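Side-chain contacts in F-actin-capping protein subunit alpha (Dictyostelium discoideum, PDB 4AKR), which caps the fast-growing barbed ends of actin filaments without needing calcium, blocking subunit exchange there without severing the filaments: residues K85-Y90 with S104-Q109; D81-Q86 with G133-Y138; A66-E71 with Y90-Q95; E120-Y125 with I148-S153. All coordinates share one frame; numbering follows the deposited sequence.

Contact 1 of 4, residues K85-Y90 with S104-Q109; sequences KQVITY and SGEIEQ
The carboxylate of E106 lies against a methyl group: its OE1 sits 3.6 Å from CG2 of V87, although V87 itself is buried. The acid is held there by a bond within its own loop. Its side chain bends at the second torsion (chi2 70°), folding OE1 back over the loop, where it accepts from the backbone N of S104 at 2.8 Å. That bond is fairly straight, 157° at the hydrogen, and uses the syn side of the carboxylate close to its plane. R101 adds a long, weak ion pair to the same oxygen. Glutamate suits the place because its length spans the turn while its CD stays beside the valine. Replacing E106 with an alanine would probably leave the N of S104 without this acceptor and uncover the CG2 side of V87. The second half of the contact is apolar. I107 reaches out with CD1, which meets CA of K85 at 3.9 Å and CG of the same lysine at 4.2 Å, the two side chains crossing at about a right angle. The lysine contributes only the start of its chain here; the rest of this exposed side chain leads away from the loop. K85 adopts left-handed backbone angles and shares with Q86 the position opposite D81, a G1 beta bulge. Strand 86-91 runs between strands 78-81 and 96-102, and the loop 104-109 lays E106 and I107 against L80 of strand 78-81 as well, on its way to helix 112-129.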
# COMPACT_ATOMS: atom_id res chain seq x y z
N LYS A 85 -7.90 25.63 -25.99
CA LYS A 85 -7.15 25.74 -27.24
C LYS A 85 -5.72 26.18 -27.02
O LYS A 85 -5.28 27.19 -27.56
CB LYS A 85 -7.84 26.74 -28.17
CG LYS A 85 -9.22 26.31 -28.64
CD LYS A 85 -9.70 27.19 -29.79
CE LYS A 85 -10.20 28.53 -29.31
NZ LYS A 85 -11.58 28.39 -28.76
N GLN A 86 -4.98 25.41 -26.22
CA GLN A 86 -3.59 25.76 -25.96
C GLN A 86 -2.67 24.56 -25.82
O GLN A 86 -3.10 23.42 -25.67
CB GLN A 86 -3.49 26.63 -24.69
CG GLN A 86 -3.95 25.96 -23.41
CD GLN A 86 -3.86 26.89 -22.20
OE1 GLN A 86 -4.24 26.53 -21.09
NE2 GLN A 86 -3.35 28.09 -22.42
N VAL A 87 -1.38 24.84 -25.89
CA VAL A 87 -0.34 23.83 -25.77
C VAL A 87 0.48 24.23 -24.56
O VAL A 87 0.99 25.36 -24.48
CB VAL A 87 0.57 23.80 -27.00
CG1 VAL A 87 1.78 22.93 -26.73
CG2 VAL A 87 -0.20 23.27 -28.19
N ILE A 88 0.57 23.31 -23.61
CA ILE A 88 1.30 23.57 -22.38
C ILE A 88 2.66 22.90 -22.38
O ILE A 88 2.77 21.69 -22.63
CB ILE A 88 0.50 23.05 -21.17
CG1 ILE A 88 -0.87 23.73 -21.14
CG2 ILE A 88 1.25 23.31 -19.89
CD1 ILE A 88 -1.84 23.13 -20.13
N THR A 89 3.70 23.69 -22.14
CA THR A 89 5.06 23.17 -22.06
C THR A 89 5.25 22.90 -20.57
O THR A 89 4.92 23.75 -19.73
CB THR A 89 6.10 24.19 -22.57
OG1 THR A 89 5.78 24.54 -23.92
CG2 THR A 89 7.51 23.59 -22.54
N TYR A 90 5.78 21.72 -20.25
CA TYR A 90 5.95 21.29 -18.86
C TYR A 90 7.33 20.73 -18.51
O TYR A 90 7.91 19.97 -19.28
CB TYR A 90 4.89 20.22 -18.57
CG TYR A 90 4.78 19.74 -17.14
CD1 TYR A 90 4.23 20.56 -16.16
CD2 TYR A 90 5.13 18.44 -16.80
CE1 TYR A 90 4.01 20.09 -14.87
CE2 TYR A 90 4.92 17.96 -15.52
CZ TYR A 90 4.36 18.79 -14.56
OH TYR A 90 4.11 18.31 -13.30
N SER A 104 -2.15 25.59 -32.72
CA SER A 104 -2.10 26.07 -34.08
C SER A 104 -2.28 24.95 -35.10
O SER A 104 -1.68 24.98 -36.18
CB SER A 104 -0.78 26.80 -34.32
OG SER A 104 0.34 26.02 -33.92
N GLY A 105 -3.10 23.96 -34.75
CA GLY A 105 -3.34 22.85 -35.64
C GLY A 105 -3.39 21.49 -34.96
O GLY A 105 -3.82 20.50 -35.56
N GLU A 106 -2.96 21.43 -33.70
CA GLU A 106 -2.95 20.18 -32.93
C GLU A 106 -4.34 19.61 -32.73
O GLU A 106 -4.52 18.40 -32.60
CB GLU A 106 -2.32 20.39 -31.55
CG GLU A 106 -0.86 20.80 -31.56
CD GLU A 106 -0.63 22.20 -32.08
OE1 GLU A 106 -1.34 23.12 -31.65
OE2 GLU A 106 0.27 22.38 -32.92
N ILE A 107 -5.34 20.48 -32.70
CA ILE A 107 -6.71 20.05 -32.51
C ILE A 107 -7.35 19.73 -33.85
O ILE A 107 -7.27 20.53 -34.79
CB ILE A 107 -7.52 21.16 -31.79
CG1 ILE A 107 -6.85 21.51 -30.46
CG2 ILE A 107 -8.97 20.70 -31.59
CD1 ILE A 107 -7.45 22.70 -29.74
N GLU A 108 -7.96 18.56 -33.96
CA GLU A 108 -8.61 18.16 -35.20
C GLU A 108 -9.97 18.85 -35.31
O GLU A 108 -10.94 18.44 -34.67
CB GLU A 108 -8.78 16.64 -35.24
CG GLU A 108 -7.47 15.90 -35.42
CD GLU A 108 -7.61 14.42 -35.22
OE1 GLU A 108 -8.51 13.81 -35.85
OE2 GLU A 108 -6.82 13.85 -34.43
N GLN A 109 -10.03 19.89 -36.14
CA GLN A 109 -11.26 20.65 -36.33
C GLN A 109 -12.43 19.89 -36.94
O GLN A 109 -13.58 20.17 -36.61
CB GLN A 109 -10.99 21.90 -37.20
CG GLN A 109 -10.04 22.91 -36.59
CD GLN A 109 -10.42 23.31 -35.18
OE1 GLN A 109 -11.57 23.61 -34.90
NE2 GLN A 109 -9.44 23.33 -34.29

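Contact 2 of 4, residues D81-Q86 with G133-Y138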
# COMPACT_ATOMS: atom_id res chain seq x y z
N ASP A 81 -4.26 21.08 -24.45
CA ASP A 81 -5.39 21.39 -23.59
C ASP A 81 -6.45 21.94 -24.53
O ASP A 81 -6.58 23.15 -24.69
CB ASP A 81 -4.98 22.42 -22.53
CG ASP A 81 -6.14 22.91 -21.71
OD1 ASP A 81 -7.15 22.18 -21.60
OD2 ASP A 81 -6.05 24.03 -21.16
N PRO A 82 -7.23 21.05 -25.17
CA PRO A 82 -8.29 21.38 -26.12
C PRO A 82 -9.32 22.38 -25.61
O PRO A 82 -9.75 23.27 -26.34
CB PRO A 82 -8.92 20.02 -26.43
CG PRO A 82 -7.78 19.08 -26.25
CD PRO A 82 -7.14 19.59 -24.98
N LYS A 83 -9.71 22.22 -24.35
CA LYS A 83 -10.71 23.09 -23.76
C LYS A 83 -10.34 24.56 -23.91
O LYS A 83 -11.19 25.38 -24.25
CB LYS A 83 -10.90 22.76 -22.28
CG LYS A 83 -11.99 23.57 -21.60
CD LYS A 83 -12.15 23.19 -20.15
CE LYS A 83 -12.63 21.76 -20.01
NZ LYS A 83 -12.68 21.34 -18.57
N ASN A 84 -9.08 24.90 -23.67
CA ASN A 84 -8.62 26.27 -23.76
C ASN A 84 -7.77 26.52 -25.01
O ASN A 84 -7.02 27.50 -25.08
CB ASN A 84 -7.83 26.63 -22.51
CG ASN A 84 -8.62 26.38 -21.24
OD1 ASN A 84 -8.25 25.54 -20.42
ND2 ASN A 84 -9.71 27.11 -21.07
N LYS A 85 -7.90 25.63 -25.99
CA LYS A 85 -7.15 25.74 -27.24
C LYS A 85 -5.72 26.18 -27.02
O LYS A 85 -5.28 27.19 -27.56
CB LYS A 85 -7.84 26.74 -28.17
CG LYS A 85 -9.22 26.31 -28.64
CD LYS A 85 -9.70 27.19 -29.79
CE LYS A 85 -10.20 28.53 -29.31
NZ LYS A 85 -11.58 28.39 -28.76
N GLN A 86 -4.98 25.41 -26.22
CA GLN A 86 -3.59 25.76 -25.96
C GLN A 86 -2.67 24.56 -25.82
O GLN A 86 -3.10 23.42 -25.67
CB GLN A 86 -3.49 26.63 -24.69
CG GLN A 86 -3.95 25.96 -23.41
CD GLN A 86 -3.86 26.89 -22.20
OE1 GLN A 86 -4.24 26.53 -21.09
NE2 GLN A 86 -3.35 28.09 -22.42
N GLY A 133 -11.77 17.51 -8.64
CA GLY A 133 -11.40 16.94 -9.92
C GLY A 133 -11.12 17.92 -11.04
O GLY A 133 -11.72 18.98 -11.13
N VAL A 134 -10.18 17.54 -11.90
CA VAL A 134 -9.82 18.33 -13.06
C VAL A 134 -10.00 17.35 -14.22
O VAL A 134 -9.58 16.19 -14.12
CB VAL A 134 -8.35 18.81 -12.99
CG1 VAL A 134 -8.00 19.64 -14.21
CG2 VAL A 134 -8.14 19.61 -11.71
N SER A 135 -10.62 17.81 -15.29
CA SER A 135 -10.88 16.95 -16.44
C SER A 135 -10.14 17.34 -17.72
O SER A 135 -9.58 18.43 -17.82
CB SER A 135 -12.38 16.95 -16.74
OG SER A 135 -12.81 18.26 -17.06
N ALA A 136 -10.15 16.44 -18.69
CA ALA A 136 -9.51 16.65 -19.98
C ALA A 136 -10.18 15.75 -21.02
O ALA A 136 -10.30 14.54 -20.83
CB ALA A 136 -8.03 16.35 -19.88
N VAL A 137 -10.62 16.36 -22.12
CA VAL A 137 -11.27 15.62 -23.20
C VAL A 137 -10.53 15.84 -24.52
O VAL A 137 -10.41 16.97 -25.01
CB VAL A 137 -12.74 16.06 -23.36
CG1 VAL A 137 -13.43 15.20 -24.42
CG2 VAL A 137 -13.46 15.93 -22.02
N TYR A 138 -10.04 14.75 -25.09
CA TYR A 138 -9.29 14.77 -26.33
C TYR A 138 -10.10 14.12 -27.44
O TYR A 138 -11.04 13.38 -27.18
CB TYR A 138 -7.99 13.99 -26.15
CG TYR A 138 -7.18 14.41 -24.94
CD1 TYR A 138 -6.44 15.59 -24.94
CD2 TYR A 138 -7.15 13.62 -23.79
CE1 TYR A 138 -5.66 15.97 -23.83
CE2 TYR A 138 -6.38 13.98 -22.67
CZ TYR A 138 -5.64 15.15 -22.70
OH TYR A 138 -4.84 15.48 -21.64
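P82 presses its ring into strand 134-142, and this is the close-packed half of the contact. Its CG stands 3.6 Å from the carbonyl O of V137 and 4.0 Å from CD1 of Y138, while its CD lies 4.1 Å from CE1 of the same ring, so one edge of the proline spans both residues. The tyrosine is approached obliquely, and its hydroxyl is bonded elsewhere, to T69. Proline fits the first place of the four-residue turn between D81 and Q86, since its restricted phi matches the helical backbone angles found here and the D81-Q86 pairing appears to need no backbone bond from this N. Substituting an alanine for P82 would probably open a gap beside V137 O and CD1 of Y138 and let the turn flex.

The K83 end is looser and reaches toward solvent. K83 stretches out with CG opposite its backbone N (chi1 -176°), kinks at chi3, and brings NZ to 3.4 Å from OG of S135, a weak hydrogen bond. T123 offers the amine another weak bond, and D119 a long, weak ion pair, both from helix 112-129. Lysine suits such a place, its long chain bringing the amine near several weak partners while it remains exposed. The chemistry suggests that the turn is seated mainly by the fit of the proline, the polar links being weak and the O of V137 being served by R115.

Contact 3 of 4, residues A66-E71 with Y90-Q95; sequences ALITKE and YDHIKQ
I68 lays its side chain over one face of the Y90 ring, a CH-pi contact that joins the end of the beta hairpin 58-61/64-67 to the four-stranded antiparallel sheet containing strand 86-91. Along the first segment, A66 still belongs to the hairpin and pairs its backbone with V59, and its methyl also touches V59. L67 turns to the five-stranded sheet, meeting V134 and A136 of strand 134-142. I68 then carries the whole of the contact from this side. With chi1 at -63° and chi2 at -58° its chain curls, setting CG1 4.1 Å from the centroid of the Y90 ring and only 2° off the ring normal, almost exactly over the centre. CD1 continues to CG of Y90, also at 4.1 Å. Beta-branched isoleucine suits the place, since one branch covers the tyrosine while the other, CG2, approaches NE2 of H92 at 4.2 Å. Beyond Y90 the opposite segment leaves its strand through an Asx motif, in which OD1 of D91 accepts from the N of K94 at 2.9 Å. H92, within this turn, lies beside the tyrosine in an edge-to-face arrangement: CD2 of H92 lies in the plane of the Y90 ring at its edge, and Y90 CD2 stands 3.6 Å above the imidazole plane of H92.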
# COMPACT_ATOMS: atom_id res chain seq x y z
N ALA A 66 -5.49 22.26 -15.77
CA ALA A 66 -5.40 21.31 -16.87
C ALA A 66 -4.72 20.03 -16.38
O ALA A 66 -4.19 19.97 -15.27
CB ALA A 66 -4.61 21.90 -18.03
N LEU A 67 -4.74 19.00 -17.23
CA LEU A 67 -4.12 17.74 -16.89
C LEU A 67 -2.90 17.42 -17.76
O LEU A 67 -2.86 17.77 -18.94
CB LEU A 67 -5.13 16.59 -17.02
CG LEU A 67 -6.34 16.53 -16.09
CD1 LEU A 67 -7.08 15.21 -16.32
CD2 LEU A 67 -5.89 16.63 -14.64
N ILE A 68 -1.92 16.75 -17.16
CA ILE A 68 -0.73 16.30 -17.88
C ILE A 68 -0.94 14.79 -18.05
O ILE A 68 -0.86 14.03 -17.08
CB ILE A 68 0.56 16.53 -17.05
CG1 ILE A 68 0.78 18.03 -16.81
CG2 ILE A 68 1.75 15.91 -17.77
CD1 ILE A 68 0.89 18.86 -18.07
N THR A 69 -1.23 14.37 -19.28
CA THR A 69 -1.48 12.96 -19.57
C THR A 69 -0.75 12.50 -20.82
O THR A 69 -0.22 13.32 -21.56
CB THR A 69 -2.97 12.70 -19.82
OG1 THR A 69 -3.31 13.18 -21.13
CG2 THR A 69 -3.82 13.43 -18.78
N LYS A 70 -0.72 11.19 -21.05
CA LYS A 70 -0.05 10.66 -22.23
C LYS A 70 -0.93 10.89 -23.44
O LYS A 70 -0.44 11.03 -24.56
CB LYS A 70 0.22 9.16 -22.09
CG LYS A 70 1.16 8.78 -20.95
CD LYS A 70 1.35 7.27 -20.88
CE LYS A 70 2.08 6.83 -19.61
NZ LYS A 70 2.25 5.34 -19.56
N GLU A 71 -2.24 10.93 -23.22
CA GLU A 71 -3.17 11.14 -24.32
C GLU A 71 -3.12 12.57 -24.86
O GLU A 71 -3.54 12.82 -25.99
CB GLU A 71 -4.60 10.80 -23.92
CG GLU A 71 -5.57 10.91 -25.09
CD GLU A 71 -5.22 9.97 -26.23
OE1 GLU A 71 -4.57 8.93 -25.98
OE2 GLU A 71 -5.60 10.26 -27.39
N TYR A 90 5.78 21.72 -20.25
CA TYR A 90 5.95 21.29 -18.86
C TYR A 90 7.33 20.73 -18.51
O TYR A 90 7.91 19.97 -19.28
CB TYR A 90 4.89 20.22 -18.57
CG TYR A 90 4.78 19.74 -17.14
CD1 TYR A 90 4.23 20.56 -16.16
CD2 TYR A 90 5.13 18.44 -16.80
CE1 TYR A 90 4.01 20.09 -14.87
CE2 TYR A 90 4.92 17.96 -15.52
CZ TYR A 90 4.36 18.79 -14.56
OH TYR A 90 4.11 18.31 -13.30
N ASP A 91 7.86 21.09 -17.35
CA ASP A 91 9.15 20.57 -16.92
C ASP A 91 8.88 19.42 -15.97
O ASP A 91 8.52 19.64 -14.82
CB ASP A 91 9.96 21.62 -16.17
CG ASP A 91 11.37 21.15 -15.86
OD1 ASP A 91 11.52 20.05 -15.28
OD2 ASP A 91 12.33 21.88 -16.20
N HIS A 92 9.06 18.19 -16.46
CA HIS A 92 8.79 17.00 -15.65
C HIS A 92 9.63 16.82 -14.39
O HIS A 92 9.19 16.20 -13.43
CB HIS A 92 8.93 15.74 -16.50
CG HIS A 92 7.76 15.50 -17.41
ND1 HIS A 92 7.82 15.72 -18.77
CD2 HIS A 92 6.51 15.07 -17.15
CE1 HIS A 92 6.64 15.43 -19.30
NE2 HIS A 92 5.83 15.04 -18.34
N ILE A 93 10.84 17.35 -14.39
CA ILE A 93 11.69 17.20 -13.23
C ILE A 93 11.35 18.18 -12.12
O ILE A 93 11.36 17.82 -10.94
CB ILE A 93 13.18 17.34 -13.61
CG1 ILE A 93 13.56 16.18 -14.53
CG2 ILE A 93 14.04 17.35 -12.36
CD1 ILE A 93 14.98 16.21 -15.02
N LYS A 94 11.02 19.41 -12.49
CA LYS A 94 10.68 20.43 -11.50
C LYS A 94 9.19 20.37 -11.24
O LYS A 94 8.70 20.98 -10.29
CB LYS A 94 11.03 21.82 -12.03
CG LYS A 94 12.30 21.88 -12.85
CD LYS A 94 12.41 23.24 -13.53
CE LYS A 94 13.11 24.24 -12.64
NZ LYS A 94 14.57 23.92 -12.59
N GLN A 95 8.47 19.65 -12.10
CA GLN A 95 7.02 19.51 -12.00
C GLN A 95 6.31 20.85 -12.12
O GLN A 95 5.40 21.15 -11.35
CB GLN A 95 6.66 18.80 -10.69
CG GLN A 95 6.97 17.31 -10.74
CD GLN A 95 7.10 16.67 -9.36
OE1 GLN A 95 8.14 16.79 -8.70
NE2 GLN A 95 6.05 15.99 -8.92

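Contact 4 of 4, residues E120-Y125 with I148-S153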
# COMPACT_ATOMS: atom_id res chain seq x y z
N GLU A 120 -18.38 19.48 -22.72
CA GLU A 120 -19.40 20.13 -21.86
C GLU A 120 -19.90 19.15 -20.80
O GLU A 120 -20.10 19.51 -19.64
CB GLU A 120 -20.62 20.60 -22.67
CG GLU A 120 -20.40 21.76 -23.64
CD GLU A 120 -21.71 22.25 -24.27
OE1 GLU A 120 -22.58 21.41 -24.60
OE2 GLU A 120 -21.88 23.48 -24.43
N GLU A 121 -20.12 17.91 -21.21
CA GLU A 121 -20.62 16.89 -20.30
C GLU A 121 -19.57 16.44 -19.28
O GLU A 121 -19.89 16.26 -18.10
CB GLU A 121 -21.14 15.69 -21.10
CG GLU A 121 -22.29 16.04 -22.04
CD GLU A 121 -23.45 16.69 -21.30
OE1 GLU A 121 -23.95 16.10 -20.31
OE2 GLU A 121 -23.88 17.79 -21.72
N ALA A 122 -18.33 16.27 -19.71
CA ALA A 122 -17.28 15.85 -18.79
C ALA A 122 -17.09 16.90 -17.70
O ALA A 122 -16.89 16.57 -16.53
CB ALA A 122 -15.97 15.64 -19.55
N THR A 123 -17.18 18.17 -18.08
CA THR A 123 -17.02 19.26 -17.14
C THR A 123 -18.09 19.22 -16.05
O THR A 123 -17.77 19.23 -14.87
CB THR A 123 -17.03 20.63 -17.87
OG1 THR A 123 -15.99 20.66 -18.85
CG2 THR A 123 -16.79 21.76 -16.89
N LYS A 124 -19.36 19.16 -16.46
CA LYS A 124 -20.47 19.09 -15.50
C LYS A 124 -20.40 17.82 -14.64
O LYS A 124 -20.63 17.86 -13.43
CB LYS A 124 -21.82 19.13 -16.23
CG LYS A 124 -22.08 20.44 -16.97
CD LYS A 124 -23.41 20.44 -17.74
CE LYS A 124 -23.37 19.54 -18.97
NZ LYS A 124 -24.58 19.67 -19.85
N TYR A 125 -20.10 16.70 -15.27
CA TYR A 125 -20.00 15.44 -14.55
C TYR A 125 -18.91 15.55 -13.49
O TYR A 125 -19.10 15.17 -12.35
CB TYR A 125 -19.68 14.30 -15.52
CG TYR A 125 -19.53 12.95 -14.84
CD1 TYR A 125 -20.62 12.34 -14.21
CD2 TYR A 125 -18.30 12.29 -14.81
CE1 TYR A 125 -20.48 11.12 -13.56
CE2 TYR A 125 -18.15 11.06 -14.17
CZ TYR A 125 -19.24 10.48 -13.54
OH TYR A 125 -19.08 9.29 -12.89
N ILE A 148 -13.09 9.60 -28.69
CA ILE A 148 -13.07 10.69 -27.73
C ILE A 148 -12.57 10.13 -26.41
O ILE A 148 -13.19 9.22 -25.87
CB ILE A 148 -14.47 11.30 -27.51
CG1 ILE A 148 -15.01 11.85 -28.83
CG2 ILE A 148 -14.41 12.39 -26.44
CD1 ILE A 148 -14.09 12.86 -29.48
N THR A 149 -11.45 10.65 -25.92
CA THR A 149 -10.88 10.18 -24.67
C THR A 149 -11.13 11.15 -23.51
O THR A 149 -10.74 12.31 -23.57
CB THR A 149 -9.36 9.97 -24.81
OG1 THR A 149 -9.10 9.13 -25.95
CG2 THR A 149 -8.80 9.29 -23.57
N VAL A 150 -11.79 10.65 -22.47
CA VAL A 150 -12.11 11.44 -21.29
C VAL A 150 -11.24 11.04 -20.09
O VAL A 150 -11.26 9.88 -19.66
CB VAL A 150 -13.58 11.27 -20.88
CG1 VAL A 150 -13.92 12.22 -19.76
CG2 VAL A 150 -14.48 11.50 -22.07
N CYS A 151 -10.50 12.00 -19.55
CA CYS A 151 -9.64 11.77 -18.41
C CYS A 151 -10.13 12.59 -17.22
O CYS A 151 -10.46 13.77 -17.37
CB CYS A 151 -8.20 12.18 -18.73
SG CYS A 151 -7.44 11.36 -20.15
N ILE A 152 -10.18 11.97 -16.05
CA ILE A 152 -10.58 12.66 -14.83
C ILE A 152 -9.55 12.28 -13.77
O ILE A 152 -9.20 11.11 -13.65
CB ILE A 152 -11.99 12.23 -14.35
CG1 ILE A 152 -13.01 12.48 -15.46
CG2 ILE A 152 -12.35 13.00 -13.08
CD1 ILE A 152 -14.46 12.36 -15.03
N SER A 153 -9.06 13.27 -13.03
CA SER A 153 -8.06 12.99 -12.01
C SER A 153 -8.21 13.91 -10.82
O SER A 153 -8.24 15.13 -10.97
CB SER A 153 -6.65 13.13 -12.60
OG SER A 153 -5.68 12.54 -11.74
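With CG opposite its backbone N (chi1 179°), Y125 swings its ring off helix 112-129 toward I152 of strand 145-158, and I152, with chi1 at -57° and an extended chi2, sends CD1 to meet it. The methyl arrives at the ring edge, near its plane, 3.8 Å from CD2 and 4.0 Å from CE2 of the tyrosine, the two side chains crossing at about a right angle. One turn earlier on the helix, A122 CB touches CG1 of V150 at 4.0 Å. The alanine's brevity matters here: the CA atoms of A122 and V150 are 7.2 Å apart, so the helix lies close to the sheet at this point, and the branched V150 and I152, two residues apart on one strand, point to the same side. Nearby, F225 of the long helix 217-248 and V137 of the neighbouring strand 134-142 also pack on A122. The tyrosine hydroxyl bonds to E232 and to a basic side chain of another chain. The chemistry thus divides the ring: its hydrocarbon edge belongs to the helix-sheet interface, while its polar end reaches across to the long helix and the partner chain.

In the fold
Contacts 2 and 4 are the closest pair, their centres about 9 Å apart, since strands 134-142 and 145-158 are neighbours in one sheet: C151 N donates to A136 O at 2.9 Å, and V137 CG2 touches A122 CB at 3.5 Å. The centres of contacts 1 and 2 are about 10 Å apart; the two share K85 and Q86 and meet where I107 CD1 comes within 3.9 Å of P82 CA. Contact 3 shares Y90 with contact 1 and touches contact 2 where Y138 CD2 lies 3.4 Å from E71 CG. Contacts 1 and 4 stay apart, nearest atoms about 8 Å. Contact 2 joins the four-stranded part to the five-stranded sheet, contact 3 the two smaller sheets, contact 4 the helix to its sheet.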